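Side-chain contacts in putative uncharacterized protein (Pyrococcus furiosus, PDB 3V68), which is of unknown function, a member of the DUF2666 family that probably binds double-stranded DNA: residues E27-A30 / M31-R35; S42-P45 / G46-E50; P76-S79 / R80-R84. All coordinates share one frame; numbering follows the deposited sequence.

Interaction 1: residues E27-A30 / M31-R35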
# COMPACT_ATOMS: atom_id res chain seq x y z
N GLU A 27 9.26 16.18 9.96
CA GLU A 27 10.08 14.96 9.90
C GLU A 27 9.43 13.81 10.69
O GLU A 27 9.30 12.70 10.18
CB GLU A 27 11.50 15.22 10.42
CG GLU A 27 12.44 14.03 10.25
CD GLU A 27 13.75 14.18 11.02
OE1 GLU A 27 13.80 14.91 12.03
OE2 GLU A 27 14.74 13.54 10.61
N ASN A 28 9.03 14.08 11.93
CA ASN A 28 8.44 13.05 12.77
C ASN A 28 7.08 12.58 12.25
O ASN A 28 6.76 11.39 12.33
CB ASN A 28 8.32 13.52 14.22
CG ASN A 28 9.66 13.66 14.91
OD1 ASN A 28 10.68 13.13 14.44
ND2 ASN A 28 9.68 14.38 16.02
N ILE A 29 6.30 13.51 11.72
CA ILE A 29 4.99 13.17 11.17
C ILE A 29 5.15 12.31 9.92
O ILE A 29 4.49 11.27 9.79
CB ILE A 29 4.12 14.42 10.88
CG1 ILE A 29 3.81 15.14 12.21
CG2 ILE A 29 2.83 14.02 10.16
CD1 ILE A 29 3.22 16.53 12.04
N ALA A 30 6.06 12.70 9.03
CA ALA A 30 6.31 11.93 7.81
C ALA A 30 6.85 10.54 8.12
O ALA A 30 6.46 9.57 7.47
CB ALA A 30 7.24 12.69 6.87
N MET A 31 7.72 10.43 9.12
CA MET A 31 8.27 9.14 9.52
C MET A 31 7.22 8.24 10.16
O MET A 31 7.21 7.03 9.93
CB MET A 31 9.49 9.32 10.44
CG MET A 31 10.71 9.85 9.71
SD MET A 31 11.19 8.81 8.32
CE MET A 31 11.74 7.34 9.19
N PHE A 32 6.33 8.84 10.96
CA PHE A 32 5.20 8.11 11.54
C PHE A 32 4.28 7.55 10.44
O PHE A 32 3.95 6.36 10.45
CB PHE A 32 4.39 9.02 12.48
CG PHE A 32 3.06 8.44 12.90
CD1 PHE A 32 2.98 7.51 13.92
CD2 PHE A 32 1.89 8.83 12.25
CE1 PHE A 32 1.75 6.98 14.31
CE2 PHE A 32 0.65 8.30 12.63
CZ PHE A 32 0.58 7.38 13.66
N LEU A 33 3.91 8.41 9.49
CA LEU A 33 3.02 7.98 8.41
C LEU A 33 3.67 6.93 7.52
O LEU A 33 3.00 6.02 7.03
CB LEU A 33 2.55 9.17 7.58
CG LEU A 33 1.65 10.20 8.27
CD1 LEU A 33 1.48 11.41 7.36
CD2 LEU A 33 0.30 9.59 8.65
N SER A 34 4.98 7.07 7.32
CA SER A 34 5.78 6.10 6.57
C SER A 34 5.71 4.73 7.23
O SER A 34 5.43 3.73 6.58
CB SER A 34 7.24 6.56 6.51
OG SER A 34 7.39 7.68 5.66
N ARG A 35 5.95 4.71 8.54
CA ARG A 35 5.89 3.47 9.31
C ARG A 35 4.48 2.87 9.35
O ARG A 35 4.32 1.66 9.23
CB ARG A 35 6.49 3.69 10.70
CG ARG A 35 8.01 3.82 10.63
CD ARG A 35 8.62 4.35 11.93
NE ARG A 35 8.27 3.57 13.12
CZ ARG A 35 8.78 2.38 13.44
NH1 ARG A 35 9.67 1.79 12.65
NH2 ARG A 35 8.40 1.78 14.55

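Interaction 2: residues S42-P45 / G46-E50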
# COMPACT_ATOMS: atom_id res chain seq x y z
N SER A 42 1.85 -4.40 5.05
CA SER A 42 2.41 -5.73 5.31
C SER A 42 1.36 -6.70 5.86
O SER A 42 1.47 -7.91 5.68
CB SER A 42 3.59 -5.64 6.28
OG SER A 42 3.17 -5.47 7.62
N LYS A 43 0.33 -6.15 6.50
CA LYS A 43 -0.71 -6.96 7.15
C LYS A 43 -1.95 -7.23 6.30
O LYS A 43 -2.70 -8.16 6.58
CB LYS A 43 -1.13 -6.34 8.48
CG LYS A 43 -0.06 -6.39 9.57
CD LYS A 43 0.20 -7.82 10.04
CE LYS A 43 1.21 -7.83 11.18
NZ LYS A 43 1.53 -9.21 11.61
N ILE A 44 -2.16 -6.42 5.26
CA ILE A 44 -3.33 -6.57 4.40
C ILE A 44 -3.51 -8.00 3.86
O ILE A 44 -4.62 -8.54 3.92
CB ILE A 44 -3.35 -5.53 3.25
CG1 ILE A 44 -3.71 -4.15 3.79
CG2 ILE A 44 -4.33 -5.94 2.15
CD1 ILE A 44 -3.40 -3.01 2.85
N PRO A 45 -2.44 -8.62 3.32
CA PRO A 45 -2.61 -9.95 2.72
C PRO A 45 -3.19 -11.00 3.66
O PRO A 45 -3.95 -11.86 3.22
CB PRO A 45 -1.18 -10.32 2.31
CG PRO A 45 -0.54 -9.01 2.04
CD PRO A 45 -1.06 -8.13 3.13
N GLY A 46 -2.86 -10.91 4.95
CA GLY A 46 -3.40 -11.83 5.96
C GLY A 46 -4.89 -11.70 6.21
O GLY A 46 -5.49 -12.53 6.90
N TYR A 47 -5.50 -10.66 5.64
CA TYR A 47 -6.93 -10.40 5.79
C TYR A 47 -7.71 -10.60 4.49
O TYR A 47 -8.89 -10.27 4.41
CB TYR A 47 -7.16 -8.99 6.35
CG TYR A 47 -6.75 -8.86 7.80
CD1 TYR A 47 -7.57 -9.32 8.82
CD2 TYR A 47 -5.53 -8.28 8.14
CE1 TYR A 47 -7.20 -9.22 10.15
CE2 TYR A 47 -5.14 -8.16 9.46
CZ TYR A 47 -5.98 -8.63 10.46
OH TYR A 47 -5.59 -8.51 11.77
N LEU A 48 -7.04 -11.14 3.47
CA LEU A 48 -7.66 -11.33 2.16
C LEU A 48 -8.07 -12.78 1.88
O LEU A 48 -8.65 -13.07 0.83
CB LEU A 48 -6.72 -10.83 1.05
CG LEU A 48 -6.40 -9.34 1.00
CD1 LEU A 48 -5.33 -9.08 -0.06
CD2 LEU A 48 -7.63 -8.49 0.72
N GLY A 49 -7.79 -13.66 2.84
CA GLY A 49 -7.94 -15.11 2.66
C GLY A 49 -9.33 -15.67 2.37
O GLY A 49 -9.45 -16.79 1.86
N GLU A 50 -10.37 -14.91 2.70
CA GLU A 50 -11.75 -15.31 2.41
C GLU A 50 -12.02 -15.31 0.90
O GLU A 50 -12.85 -16.09 0.41
CB GLU A 50 -12.76 -14.39 3.12
CG GLU A 50 -12.69 -14.40 4.65
CD GLU A 50 -13.23 -13.13 5.31
OE1 GLU A 50 -13.27 -12.06 4.67
OE2 GLU A 50 -13.61 -13.20 6.51
O HOH W 1 -0.14 -10.22 5.77

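Interaction 3: residues P76-S79 / R80-R84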
# COMPACT_ATOMS: atom_id res chain seq x y z
N PRO A 76 -0.26 -11.31 -19.65
CA PRO A 76 -1.49 -12.09 -19.60
C PRO A 76 -1.34 -13.38 -18.78
O PRO A 76 -2.28 -13.77 -18.08
CB PRO A 76 -1.74 -12.43 -21.08
CG PRO A 76 -1.07 -11.34 -21.83
CD PRO A 76 0.16 -11.01 -21.03
N LYS A 77 -0.18 -14.02 -18.87
CA LYS A 77 0.13 -15.23 -18.12
C LYS A 77 -0.05 -15.02 -16.61
O LYS A 77 -0.72 -15.81 -15.94
CB LYS A 77 1.55 -15.71 -18.42
CG LYS A 77 2.07 -16.84 -17.54
CD LYS A 77 3.49 -17.22 -17.93
CE LYS A 77 4.19 -18.01 -16.83
NZ LYS A 77 3.57 -19.34 -16.56
N VAL A 78 0.53 -13.94 -16.09
CA VAL A 78 0.44 -13.66 -14.66
C VAL A 78 -0.97 -13.24 -14.26
O VAL A 78 -1.46 -13.63 -13.20
CB VAL A 78 1.52 -12.65 -14.20
CG1 VAL A 78 1.23 -12.10 -12.80
CG2 VAL A 78 2.89 -13.33 -14.22
N SER A 79 -1.64 -12.47 -15.12
CA SER A 79 -3.03 -12.08 -14.86
C SER A 79 -3.93 -13.31 -14.74
O SER A 79 -4.79 -13.37 -13.87
CB SER A 79 -3.55 -11.14 -15.95
OG SER A 79 -4.85 -10.69 -15.62
N ARG A 80 -3.70 -14.30 -15.61
CA ARG A 80 -4.42 -15.57 -15.56
C ARG A 80 -4.11 -16.34 -14.28
O ARG A 80 -5.02 -16.90 -13.64
CB ARG A 80 -4.10 -16.40 -16.81
CG ARG A 80 -4.87 -17.71 -16.96
CD ARG A 80 -4.92 -18.19 -18.42
NE ARG A 80 -3.65 -18.00 -19.14
CZ ARG A 80 -3.42 -17.03 -20.03
NH1 ARG A 80 -4.36 -16.15 -20.33
NH2 ARG A 80 -2.23 -16.95 -20.62
N GLN A 81 -2.83 -16.37 -13.89
CA GLN A 81 -2.40 -16.99 -12.64
C GLN A 81 -3.10 -16.37 -11.43
O GLN A 81 -3.56 -17.09 -10.54
CB GLN A 81 -0.88 -16.89 -12.45
CG GLN A 81 -0.05 -17.80 -13.35
CD GLN A 81 1.44 -17.66 -13.08
OE1 GLN A 81 2.14 -16.94 -13.78
NE2 GLN A 81 1.93 -18.34 -12.04
N ILE A 82 -3.17 -15.04 -11.41
CA ILE A 82 -3.82 -14.33 -10.32
C ILE A 82 -5.32 -14.63 -10.28
O ILE A 82 -5.88 -14.87 -9.21
CB ILE A 82 -3.56 -12.80 -10.40
CG1 ILE A 82 -2.07 -12.51 -10.22
CG2 ILE A 82 -4.39 -12.04 -9.36
CD1 ILE A 82 -1.65 -11.08 -10.56
N GLY A 83 -5.96 -14.61 -11.45
CA GLY A 83 -7.39 -14.89 -11.57
C GLY A 83 -7.76 -16.24 -10.98
O GLY A 83 -8.79 -16.38 -10.32
N ARG A 84 -6.89 -17.22 -11.20
CA ARG A 84 -7.11 -18.57 -10.68
C ARG A 84 -7.05 -18.66 -9.16
O ARG A 84 -7.51 -19.64 -8.56
CB ARG A 84 -6.14 -19.55 -11.32
CG ARG A 84 -6.56 -19.89 -12.72
CD ARG A 84 -5.56 -20.71 -13.48
NE ARG A 84 -6.19 -21.18 -14.71
CZ ARG A 84 -5.54 -21.62 -15.78
NH1 ARG A 84 -4.21 -21.66 -15.79
NH2 ARG A 84 -6.22 -22.02 -16.84

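Interaction 1: residues E27-A30 / M31-R35
Ser-34 turns back on Ala-30 one helical turn earlier, and its side chain adds a polar bond to the backbone ones between these two turns of helix 26-43. From Ser-34 CB, which lies 3.3 Å from Ala-30 O, the chain runs to Ser-34 OG on the side facing the preceding turn: chi1 of -71° sets Ser-34 OG beside its own backbone N, and from there it donates to Ala-30 O at 2.8 Å. Ala-30 O already accepts the helical bond from Ser-34 N at 2.9 Å, so two donors of one residue grip a single oxygen. They come from opposite faces of the carbonyl plane, the amide tilted 28° from it and the hydroxyl standing above the other face.

Leu-33 makes the apolar counterpart. Leu-33 CG packs against Ile-29 O at 3.4 Å, and Leu-33 CD1 goes on to meet Ile-29 CG2 at 4.1 Å, the two side chains lying alongside each other and pointing the same way. The same Ile-29 carbonyl accepts from Leu-33 N and also lies near the plane of the Phe-32 ring, at its edge.

Outward from the helix, Leu-33 and Ser-34 touch Ile-178 of helix 160-181, while Phe-32 leans on Leu-6 and Phe-8 of strand 5-12. Phe-220 of helix 219-231 meets Ala-30, Met-31 and Ser-34. Near the helix start, Asn-28 ND2 bonds to Asp-23 O.

Ser-34 is buried among these apolar neighbours, and the bond to Ala-30 O gives its hydroxyl proton an acceptor within the same helix. A serine can thus sit in a helix face packed against other elements without needing a polar group from across the interface.

Interaction 2: residues S42-P45 / G46-E50
Leu-48 and Ile-44 supply the apolar part of this turn at the C-terminal end of helix 26-43. Leu-48 CD1 comes to 4.0 Å from Ile-44 CG2, the two side chains crossing at a slant, and it lies equally near Pro-45 CA. Chi1 of -65° places Leu-48 CG beside its own backbone N, bringing that carbon to 3.5 Å from Ile-44 O. An alanine here would lack the branched tip and is likely to leave a gap beside Ile-44 CG2 and the Pro-45 backbone.

The hydrogen bonds are of the i to i+3 kind, as expected of a 3-10 turn. Tyr-47 N gives a 2.9 Å bond to Ile-44 O, and Leu-48 N follows with a longer one, 3.2 Å, to Pro-45 O; both donors stand above the plane of their carbonyl. Gly-46 N makes a weak bond to Lys-43 O and is also held by a water, which accepts from it at 2.9 Å and donates to Ser-42 O, bridging two backbone groups of the same turn.

The aromatic contribution is Tyr-47, whose ring turns its edge to the backbone: Tyr-47 CD2 lies 3.2 Å from Lys-43 O, near the ring plane. Its hydroxyl bonds to His-12 ND1.

In the fold, Tyr-47 touches both His-12 of strand 5-12 and Leu-160, Ile-163 and Leu-167 of helix 160-181. Leu-48 instead meets Val-100 and Val-104 of helix 91-110, and joins Pro-45 in touching Val-54, where helix 54-58 begins.

Interaction 3: residues P76-S79 / R80-R84
Val-78 and Ile-82 meet on the buried side of helix 76-83, with Val-78 CG1 3.8 Å from Ile-82 CD1 and the two side chains set at an angle to each other. Ile-82 CG1 also comes within 3.2 Å of Val-78 O, the carbonyl that accepts from Ile-82 N. The other methyl of Val-78, CG2, lies 3.7 Å from Gln-81 OE1, so the valine touches an apolar partner with one branch and an amide oxygen with the other.

On the more exposed flank, Gln-81 OE1 also faces the Lys-77 chain, 3.8 Å from Lys-77 CG. Lys-77 starts out extended and bends only at its last torsion, chi4 65°, which turns Lys-77 NZ back to 3.9 Å from Gln-81 OE1. That is a loose approach, in which the positive charge would at most weakly favour the amide oxygen. Arg-80 reaches back along the helix as well: its chain bends at chi3, 40°, and this lays one face of the guanidinium over Pro-76 O, which stands 3.7 Å above the plane and toward the rim of the group. That oxygen is already taken by Arg-80 N. Further on, Arg-80 CG lies over the centre of the Arg-84 guanidinium.

These side chains are positioned by a run of backbone bonds from Arg-80 N to Pro-76 O through Gly-83 N to Ser-79 O. Ahead of them, Ser-75 OG bonds to Val-78 N in the first turn. Outside the helix, Ile-82 packs on Val-98, Ala-101 and Leu-105 of helix 91-110, Leu-105 also touching Val-78.

The arrangement is that of a short amphipathic helix, started by a proline in its first turn, with its i to i+4 apolar pair laid on a longer helix and its charged residues on the exposed sides.

In the fold
Along the chain the three contacts follow in series, neither nested nor crossed, and each joins adjoining residues, so none closes a long loop. Interaction 1 lies near the start of helix 26-43, beside strand 5-12 and helices 160-181 and 219-231. Interaction 2 comes where the same helix gives way to the loop before helix 54-58, with its centre about 24 Å from that of interaction 1; both contacts reach helix 160-181. After helices 54-58 and 66-73, interaction 3 falls in helix 76-83, on the opposite side of the chain's centre from interaction 1. Helix 91-110 links interactions 2 and 3, receiving side chains from both.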